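Local structure of CrmK (Actinoalloteichus sp. WH1-2216-6, 5I1V) at residues F34-S39 and L81-H86; A53-T58 and V75-D80; G131-G136 and G146-Y151. The protein is an FAD-dependent oxidase with covalently bound flavin that takes part in recycling shunt products during caerulomycin biosynthesis. All coordinates share one frame; numbering follows the deposited sequence. Where two conformers were deposited one is given.

From the N terminus, the chain enters contact 1 through strand 33-36, runs down helix 40-52 and reaches contact 2, where 53-58 pairs with 75-80. Contact 2 therefore closes a short loop nested inside the longer one that contact 1 closes when 81-86 comes back against 34-39. The two touch directly, since strand 33-36 lies next to strand 77-80 in the same sheet and R35 and D80 are neighbours there. Contact 3 follows in series and touches neither: its centre is about 21 Å from that of contact 1 and 26 Å from that of contact 2. It joins helix 129-132 and the residues after it, beside the FAD, to the turn leading into strand 152-160.

Contact 1 of 3, residues F34-S39 and L81-H86; sequences FRLPYS and LSSMSH
Y38 and S83 make the closest side-chain approach here: CE1 of the Y38 ring lies 3.5 Å from CB of S83, with the ring set obliquely to that carbon. Y38 leaves the backbone pointing away from 81-86, but its CG stands beside the backbone N (chi1 -66°), and this brings the CD1-CE1 side of the ring back to S83. L36 comes to the same place from the strand, its CD1 methyl 3.9 Å from OG of S82, a hydroxyl that is hydrogen-bonded to D80.

A second cluster forms round P37. The CG corner of its ring meets the CD2 methyl of L81 at 3.8 Å, the two side chains crossing at a slant. M84 lies along the backbone that follows: its CG sits 3.5 Å from the carbonyl O of P37, and SD is 3.8 Å from N of S39. A bend at chi3 (57°) folds the methyl CE in against the backbone of S39. That backbone N is buried by this packing and has no hydrogen-bond partner in the model.

Direct hydrogen bonding between the segments is absent, and two waters take its place. One donates to O of P37 and accepts from N of S83; the other donates to O of Y38 at 2.8 Å and, over a longer reach, to O of S83. L81 to M84 form a type I beta turn closed by the bond from M84 N to L81 O.

The contact ties an FAD-pocket loop of the FAD-binding domain to the dimer interface: L81 touches the FAD near V59 and S61, while the hydroxyls of Y38 and S83 both bond to N114 of the second subunit. P37 and L81 pack on V43 of helix 40-52, which S39 N-caps through Q42, and L36 and Y38 touch V7 of strand 7-9.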
# COMPACT_ATOMS: atom_id res chain seq x y z
N PHE A 34 20.02 9.84 12.20
CA PHE A 34 19.11 8.71 12.36
C PHE A 34 19.96 7.45 12.58
O PHE A 34 21.06 7.25 11.96
CB PHE A 34 18.25 8.51 11.11
CG PHE A 34 17.37 9.68 10.80
CD1 PHE A 34 17.82 10.71 10.01
CD2 PHE A 34 16.08 9.73 11.29
CE1 PHE A 34 16.99 11.77 9.69
CE2 PHE A 34 15.25 10.79 10.98
CZ PHE A 34 15.73 11.81 10.20
N ARG A 35 19.47 6.55 13.42
CA ARG A 35 20.14 5.27 13.59
C ARG A 35 19.12 4.20 13.19
O ARG A 35 18.00 4.26 13.65
CB ARG A 35 20.58 5.14 15.06
CG ARG A 35 21.21 3.79 15.43
CD ARG A 35 22.51 3.52 14.77
NE ARG A 35 23.52 4.54 15.08
CZ ARG A 35 24.17 4.62 16.24
NH1 ARG A 35 23.95 3.76 17.22
NH2 ARG A 35 25.05 5.57 16.40
N LEU A 36 19.48 3.27 12.29
CA LEU A 36 18.60 2.15 11.91
C LEU A 36 19.23 0.83 12.40
O LEU A 36 20.13 0.32 11.75
CB LEU A 36 18.46 2.09 10.40
CG LEU A 36 17.82 3.25 9.61
CD1 LEU A 36 16.55 2.81 8.89
CD2 LEU A 36 17.51 4.48 10.41
N PRO A 37 18.80 0.33 13.58
CA PRO A 37 19.31 -0.92 14.13
C PRO A 37 18.62 -2.15 13.52
O PRO A 37 17.52 -2.05 12.97
CB PRO A 37 19.03 -0.78 15.61
CG PRO A 37 17.87 0.13 15.68
CD PRO A 37 17.86 0.98 14.48
N TYR A 38 19.28 -3.30 13.66
CA TYR A 38 18.77 -4.54 13.11
C TYR A 38 18.47 -5.57 14.23
O TYR A 38 17.96 -6.63 13.94
CB TYR A 38 19.80 -5.17 12.11
CG TYR A 38 19.99 -4.32 10.88
CD1 TYR A 38 19.01 -4.27 9.90
CD2 TYR A 38 21.12 -3.50 10.74
CE1 TYR A 38 19.16 -3.46 8.79
CE2 TYR A 38 21.28 -2.68 9.63
CZ TYR A 38 20.29 -2.66 8.65
OH TYR A 38 20.40 -1.84 7.55
N SER A 39 18.81 -5.27 15.49
CA SER A 39 18.63 -6.23 16.57
C SER A 39 18.42 -5.45 17.86
O SER A 39 18.79 -4.27 17.94
CB SER A 39 19.90 -7.07 16.70
OG SER A 39 20.98 -6.23 17.09
N LEU A 81 13.10 2.10 13.51
CA LEU A 81 12.97 0.62 13.61
C LEU A 81 12.43 -0.07 12.36
O LEU A 81 12.09 -1.25 12.40
CB LEU A 81 12.12 0.30 14.82
CG LEU A 81 12.71 0.69 16.17
CD1 LEU A 81 11.86 0.09 17.28
CD2 LEU A 81 14.14 0.26 16.37
N SER A 82 12.32 0.64 11.24
CA SER A 82 11.71 0.06 10.03
C SER A 82 12.43 -1.15 9.46
O SER A 82 11.80 -1.96 8.80
CB SER A 82 11.52 1.16 8.96
OG SER A 82 12.75 1.77 8.67
N SER A 83 13.70 -1.35 9.78
CA SER A 83 14.40 -2.57 9.37
C SER A 83 14.23 -3.76 10.34
O SER A 83 14.81 -4.79 10.11
CB SER A 83 15.90 -2.27 9.14
OG SER A 83 16.08 -1.23 8.16
N MET A 84 13.48 -3.61 11.42
CA MET A 84 13.15 -4.71 12.31
C MET A 84 11.64 -4.97 12.15
O MET A 84 10.83 -4.44 12.89
CB MET A 84 13.48 -4.33 13.78
CG MET A 84 14.97 -4.14 14.05
SD MET A 84 15.41 -3.62 15.71
CE MET A 84 14.72 -4.90 16.76
N SER A 85 11.29 -5.76 11.14
CA SER A 85 9.89 -5.98 10.81
C SER A 85 9.53 -7.47 10.75
O SER A 85 8.53 -7.86 10.16
CB SER A 85 9.58 -5.30 9.48
OG SER A 85 10.43 -5.93 8.50
N HIS A 86 10.35 -8.33 11.38
CA HIS A 86 9.99 -9.72 11.42
C HIS A 86 8.62 -9.98 12.06
O HIS A 86 8.31 -9.42 13.12
CB HIS A 86 11.07 -10.51 12.16
CG HIS A 86 10.72 -11.94 12.33
ND1 HIS A 86 10.81 -12.84 11.30
CD2 HIS A 86 10.24 -12.62 13.40
CE1 HIS A 86 10.43 -14.03 11.73
NE2 HIS A 86 10.08 -13.93 13.00
O HOH W 1 15.57 -0.43 11.77
O HOH W 2 16.52 -7.06 11.58

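Contact 2 of 3, residues A53-T58 and V75-D80; sequences AGKRLT and VDVIVD
T58 and V75 pack tightly at the inner end of this contact: OG1 of T58, hydrogen-bonded to O of V70, lies 3.4 Å from CG1 of V75, and its CG2 faces the other methyl, CG2. T58 and I78 lie side by side on one face of the sheet, pointing the same way. L57 points to the opposite face, where its CD1 reaches CG2 of V79 at 3.7 Å and, less closely, CG1 of V77. The backbones between are paired as parallel strands: T58 N donates to V77 O, and T58 O accepts from V79 N at 2.9 Å. R56 belongs to this packed part too. Its bend at chi2 (70°) brings the guanidinium over V75, with the methyl CG2 4.1 Å above the plane; its NH2 finds the carbonyl O of R492.

Toward the solvent the fit is looser. The extended K55 passes V77 with its CD 4.0 Å from CG2 and goes on to a salt bridge with E32.

Where regular pairing begins, R56 serves as the joint. Its N donates to OD2 of D76 at 2.9 Å in a nearly straight bond (170°), on the anti side of the carboxylate and 29° out of its plane, and its O accepts from both D76 N and V77 N. A carboxylate thus stands in for a backbone carbonyl at the strand entrance, consistent with a firm register between these two parallel strands of the FAD-binding domain.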
# COMPACT_ATOMS: atom_id res chain seq x y z
N ALA A 53 25.61 10.81 26.78
CA ALA A 53 25.96 12.17 26.45
C ALA A 53 24.78 13.10 26.62
O ALA A 53 24.86 14.24 26.22
CB ALA A 53 26.47 12.25 25.02
N GLY A 54 23.68 12.63 27.22
CA GLY A 54 22.54 13.46 27.49
C GLY A 54 21.72 13.89 26.27
O GLY A 54 20.97 14.85 26.37
N LYS A 55 21.88 13.21 25.14
CA LYS A 55 21.12 13.51 23.89
C LYS A 55 19.68 13.14 23.98
O LYS A 55 19.30 12.10 24.55
CB LYS A 55 21.71 12.74 22.71
CG LYS A 55 23.18 13.02 22.53
CD LYS A 55 23.77 12.48 21.25
CE LYS A 55 25.10 13.21 21.04
NZ LYS A 55 25.85 12.64 19.92
N ARG A 56 18.85 13.95 23.34
CA ARG A 56 17.42 13.68 23.30
C ARG A 56 17.15 12.65 22.20
O ARG A 56 17.47 12.91 21.04
CB ARG A 56 16.72 15.01 22.99
CG ARG A 56 15.24 14.91 22.80
CD ARG A 56 14.51 14.61 24.12
NE ARG A 56 13.16 14.19 23.78
CZ ARG A 56 12.23 15.01 23.31
NH1 ARG A 56 12.47 16.32 23.17
NH2 ARG A 56 11.03 14.53 22.99
N LEU A 57 16.54 11.52 22.57
CA LEU A 57 16.30 10.42 21.69
C LEU A 57 14.80 10.15 21.56
O LEU A 57 14.06 10.22 22.56
CB LEU A 57 17.00 9.19 22.24
CG LEU A 57 16.95 7.94 21.34
CD1 LEU A 57 18.25 7.16 21.36
CD2 LEU A 57 15.79 7.07 21.81
N THR A 58 14.37 9.89 20.32
CA THR A 58 13.03 9.36 20.10
C THR A 58 13.12 8.19 19.15
O THR A 58 14.11 8.02 18.40
CB THR A 58 12.07 10.40 19.51
OG1 THR A 58 12.64 10.92 18.29
CG2 THR A 58 11.75 11.58 20.54
N VAL A 75 15.04 17.19 18.94
CA VAL A 75 15.48 15.80 19.07
C VAL A 75 16.82 15.60 18.36
O VAL A 75 16.96 15.95 17.18
CB VAL A 75 14.45 14.82 18.50
CG1 VAL A 75 15.00 13.39 18.49
CG2 VAL A 75 13.17 14.89 19.31
N ASP A 76 17.76 14.97 19.06
CA ASP A 76 19.11 14.83 18.59
C ASP A 76 19.34 13.51 17.84
O ASP A 76 20.20 13.45 16.96
CB ASP A 76 20.10 14.89 19.74
CG ASP A 76 20.02 16.17 20.54
OD1 ASP A 76 19.92 17.26 19.89
OD2 ASP A 76 20.05 16.09 21.81
N VAL A 77 18.63 12.44 18.25
CA VAL A 77 18.80 11.15 17.67
C VAL A 77 17.46 10.52 17.52
O VAL A 77 16.68 10.46 18.47
CB VAL A 77 19.65 10.20 18.55
CG1 VAL A 77 19.81 8.82 17.89
CG2 VAL A 77 20.96 10.83 18.89
N ILE A 78 17.17 10.06 16.31
CA ILE A 78 15.97 9.28 16.06
C ILE A 78 16.36 7.86 15.69
O ILE A 78 17.16 7.66 14.78
CB ILE A 78 15.13 9.92 14.95
CG1 ILE A 78 14.61 11.24 15.41
CG2 ILE A 78 14.01 8.96 14.52
CD1 ILE A 78 13.89 12.02 14.32
N VAL A 79 15.90 6.89 16.48
CA VAL A 79 16.13 5.49 16.21
C VAL A 79 14.96 4.99 15.34
O VAL A 79 13.81 4.97 15.82
CB VAL A 79 16.18 4.67 17.52
CG1 VAL A 79 16.33 3.20 17.22
CG2 VAL A 79 17.33 5.12 18.40
N ASP A 80 15.24 4.60 14.10
CA ASP A 80 14.18 4.23 13.18
C ASP A 80 14.20 2.71 13.12
O ASP A 80 15.19 2.12 12.73
CB ASP A 80 14.41 4.84 11.83
CG ASP A 80 13.33 4.53 10.82
OD1 ASP A 80 12.91 3.38 10.67
OD2 ASP A 80 12.89 5.49 10.13

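Contact 3 of 3, residues G131-G136 and G146-Y151; sequences GHISGG and GLTVDY. With FAD (flavin-adenine dinucleotide), chain E.
H132 and T148 meet through NE2 and the CG2 methyl, beside the FAD. G131 comes first, next to the cofactor: its N donates to O2P of the FAD at 3.1 Å. A side chain here would collide with O5' of the FAD, so the chain comes close to the pyrophosphate, in the middle of the cofactor, as bare backbone.

H132 works in two directions. With CG anti to the backbone N (chi1 178°), its ring extends toward the flavin, where ND1 and the ribityl hydroxyl O2' share a hydrogen bond of 3.1 Å in which either could be the donor. Flavin N1 also lies in plane at the ring edge, and CE1 is 3.4 Å from the flavin O2. NE2, for its part, rests 4.0 Å from CG2 of T148. With an alanine here, the ribityl O2' would probably lose this partner and a gap would open beside the T148 methyl.

I133 follows, its carbonyl O pressed by CG1 of V149 at 3.1 Å while its CG2 lies near OG1 of T148. That same carbonyl accepts from G136 N, closing a type I turn. In the one of its two conformers described here, G136 has backbone angles that would jam a side chain against the carbonyl O of G135.

The T148 hydroxyl bonds to O of G137, just past the turn. Across the segments the contact is made by van der Waals packing of mixed polar and apolar atoms, without a direct hydrogen bond, while G131 N and H132 ND1 are turned to the FAD. This is consistent with the 3-10 turn 148-150 lying behind the cofactor-binding residues.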
# COMPACT_ATOMS: atom_id res chain seq x y z
N GLY A 131 4.11 2.07 17.75
CA GLY A 131 3.19 3.07 18.31
C GLY A 131 1.77 2.57 18.46
O GLY A 131 1.00 2.96 19.39
N HIS A 132 1.38 1.67 17.57
CA HIS A 132 -0.01 1.26 17.48
C HIS A 132 -0.50 0.39 18.66
O HIS A 132 -1.52 0.69 19.30
CB HIS A 132 -0.22 0.53 16.17
CG HIS A 132 -1.58 0.01 15.97
ND1 HIS A 132 -2.66 0.83 15.70
CD2 HIS A 132 -2.06 -1.25 15.98
CE1 HIS A 132 -3.74 0.08 15.53
NE2 HIS A 132 -3.40 -1.18 15.71
N ILE A 133 0.24 -0.66 18.98
CA ILE A 133 -0.23 -1.59 19.97
C ILE A 133 -0.23 -0.97 21.37
O ILE A 133 -1.23 -1.07 22.07
CB ILE A 133 0.55 -2.93 19.90
CG1 ILE A 133 0.34 -3.58 18.53
CG2 ILE A 133 0.05 -3.84 21.01
CD1 ILE A 133 1.10 -4.87 18.32
N SER A 134 0.84 -0.28 21.76
CA SER A 134 1.00 0.27 23.10
C SER A 134 -0.07 1.30 23.46
O SER A 134 -0.33 1.53 24.64
CB SER A 134 2.40 0.90 23.29
OG SER A 134 2.64 1.90 22.28
N GLY A 135 -0.68 1.93 22.46
CA GLY A 135 -1.80 2.83 22.67
C GLY A 135 -3.19 2.24 22.80
O GLY A 135 -4.15 2.95 23.15
N GLY A 136 -3.32 0.95 22.50
CA GLY A 136 -4.60 0.24 22.53
C GLY A 136 -5.27 0.19 21.17
O GLY A 136 -6.43 0.55 21.04
N GLY A 146 -12.31 -7.53 20.35
CA GLY A 146 -11.68 -6.66 21.29
C GLY A 146 -10.58 -5.76 20.72
O GLY A 146 -10.58 -5.44 19.52
N LEU A 147 -9.63 -5.39 21.58
CA LEU A 147 -8.52 -4.54 21.20
C LEU A 147 -7.28 -5.36 20.98
O LEU A 147 -7.16 -6.47 21.50
CB LEU A 147 -8.25 -3.51 22.29
CG LEU A 147 -9.45 -2.66 22.63
CD1 LEU A 147 -9.11 -1.68 23.74
CD2 LEU A 147 -9.95 -1.87 21.44
N THR A 148 -6.31 -4.78 20.28
CA THR A 148 -5.03 -5.43 20.11
C THR A 148 -4.43 -5.82 21.46
O THR A 148 -3.87 -6.90 21.62
CB THR A 148 -4.02 -4.54 19.40
OG1 THR A 148 -3.91 -3.28 20.10
CG2 THR A 148 -4.46 -4.20 18.06
N VAL A 149 -4.54 -4.94 22.43
CA VAL A 149 -3.93 -5.20 23.72
C VAL A 149 -4.61 -6.35 24.50
O VAL A 149 -4.01 -6.93 25.41
CB VAL A 149 -3.82 -3.95 24.59
CG1 VAL A 149 -2.96 -2.89 23.89
CG2 VAL A 149 -5.17 -3.42 25.00
N ASP A 150 -5.81 -6.75 24.10
CA ASP A 150 -6.40 -7.99 24.63
C ASP A 150 -5.69 -9.30 24.23
O ASP A 150 -6.02 -10.35 24.75
CB ASP A 150 -7.90 -8.04 24.31
CG ASP A 150 -8.65 -6.85 24.92
OD1 ASP A 150 -8.24 -6.49 26.05
OD2 ASP A 150 -9.61 -6.24 24.31
N TYR A 151 -4.70 -9.21 23.34
CA TYR A 151 -3.90 -10.33 22.90
C TYR A 151 -2.43 -10.15 23.22
O TYR A 151 -1.59 -10.88 22.63
CB TYR A 151 -4.07 -10.47 21.37
CG TYR A 151 -5.51 -10.71 21.07
CD1 TYR A 151 -6.39 -9.64 20.86
CD2 TYR A 151 -6.02 -11.99 21.11
CE1 TYR A 151 -7.74 -9.87 20.65
CE2 TYR A 151 -7.36 -12.23 20.92
CZ TYR A 151 -8.22 -11.19 20.69
OH TYR A 151 -9.57 -11.47 20.49
PA FAD E . 5.36 6.60 15.04
O1A FAD E . 5.13 7.99 14.50
O2A FAD E . 6.61 5.91 14.56
O5B FAD E . 5.32 6.62 16.61
C5B FAD E . 4.17 7.01 17.35
C4B FAD E . 4.59 7.32 18.79
O4B FAD E . 4.99 6.07 19.39
C3B FAD E . 5.78 8.24 19.00
O3B FAD E . 5.66 8.84 20.28
C2B FAD E . 6.95 7.29 19.03
O2B FAD E . 8.20 7.79 19.52
C1B FAD E . 6.35 6.09 19.76
N9A FAD E . 6.94 4.81 19.29
C8A FAD E . 7.06 4.32 18.02
N7A FAD E . 7.77 3.15 18.03
C5A FAD E . 8.08 2.93 19.29
C6A FAD E . 8.78 1.85 19.95
N6A FAD E . 9.21 0.87 19.19
N1A FAD E . 8.93 1.94 21.27
C2A FAD E . 8.49 3.00 21.99
N3A FAD E . 7.77 4.01 21.46
C4A FAD E . 7.61 4.01 20.11
N1 FAD E . -4.99 3.60 15.28
C2 FAD E . -5.94 2.68 15.56
O2 FAD E . -6.06 2.24 16.71
N3 FAD E . -6.79 2.19 14.63
C4 FAD E . -6.80 2.58 13.36
O4 FAD E . -7.59 2.07 12.53
C4X FAD E . -5.81 3.56 12.95
N5 FAD E . -5.76 4.01 11.67
C5X FAD E . -4.77 4.84 11.31
C6 FAD E . -4.60 5.18 9.97
C7 FAD E . -3.60 6.04 9.52
C7M FAD E . -3.48 6.37 8.03
C8 FAD E . -2.69 6.59 10.55
C8M FAD E . -1.59 7.54 10.18
C9 FAD E . -2.83 6.26 11.90
C9A FAD E . -3.84 5.40 12.32
N10 FAD E . -4.00 5.04 13.67
C10 FAD E . -4.94 4.09 14.01
C1' FAD E . -3.29 5.74 14.74
C2' FAD E . -2.03 5.01 15.10
O2' FAD E . -2.37 3.93 15.95
C3' FAD E . -1.02 5.90 15.74
O3' FAD E . -0.71 6.99 14.82
C4' FAD E . 0.24 5.12 16.15
O4' FAD E . 0.83 5.80 17.25
C5' FAD E . 1.21 5.01 14.98
O5' FAD E . 2.31 4.20 15.39
P FAD E . 3.60 4.28 14.46
O1P FAD E . 3.22 4.09 13.04
O2P FAD E . 4.67 3.41 15.04
O3P FAD E . 4.03 5.83 14.65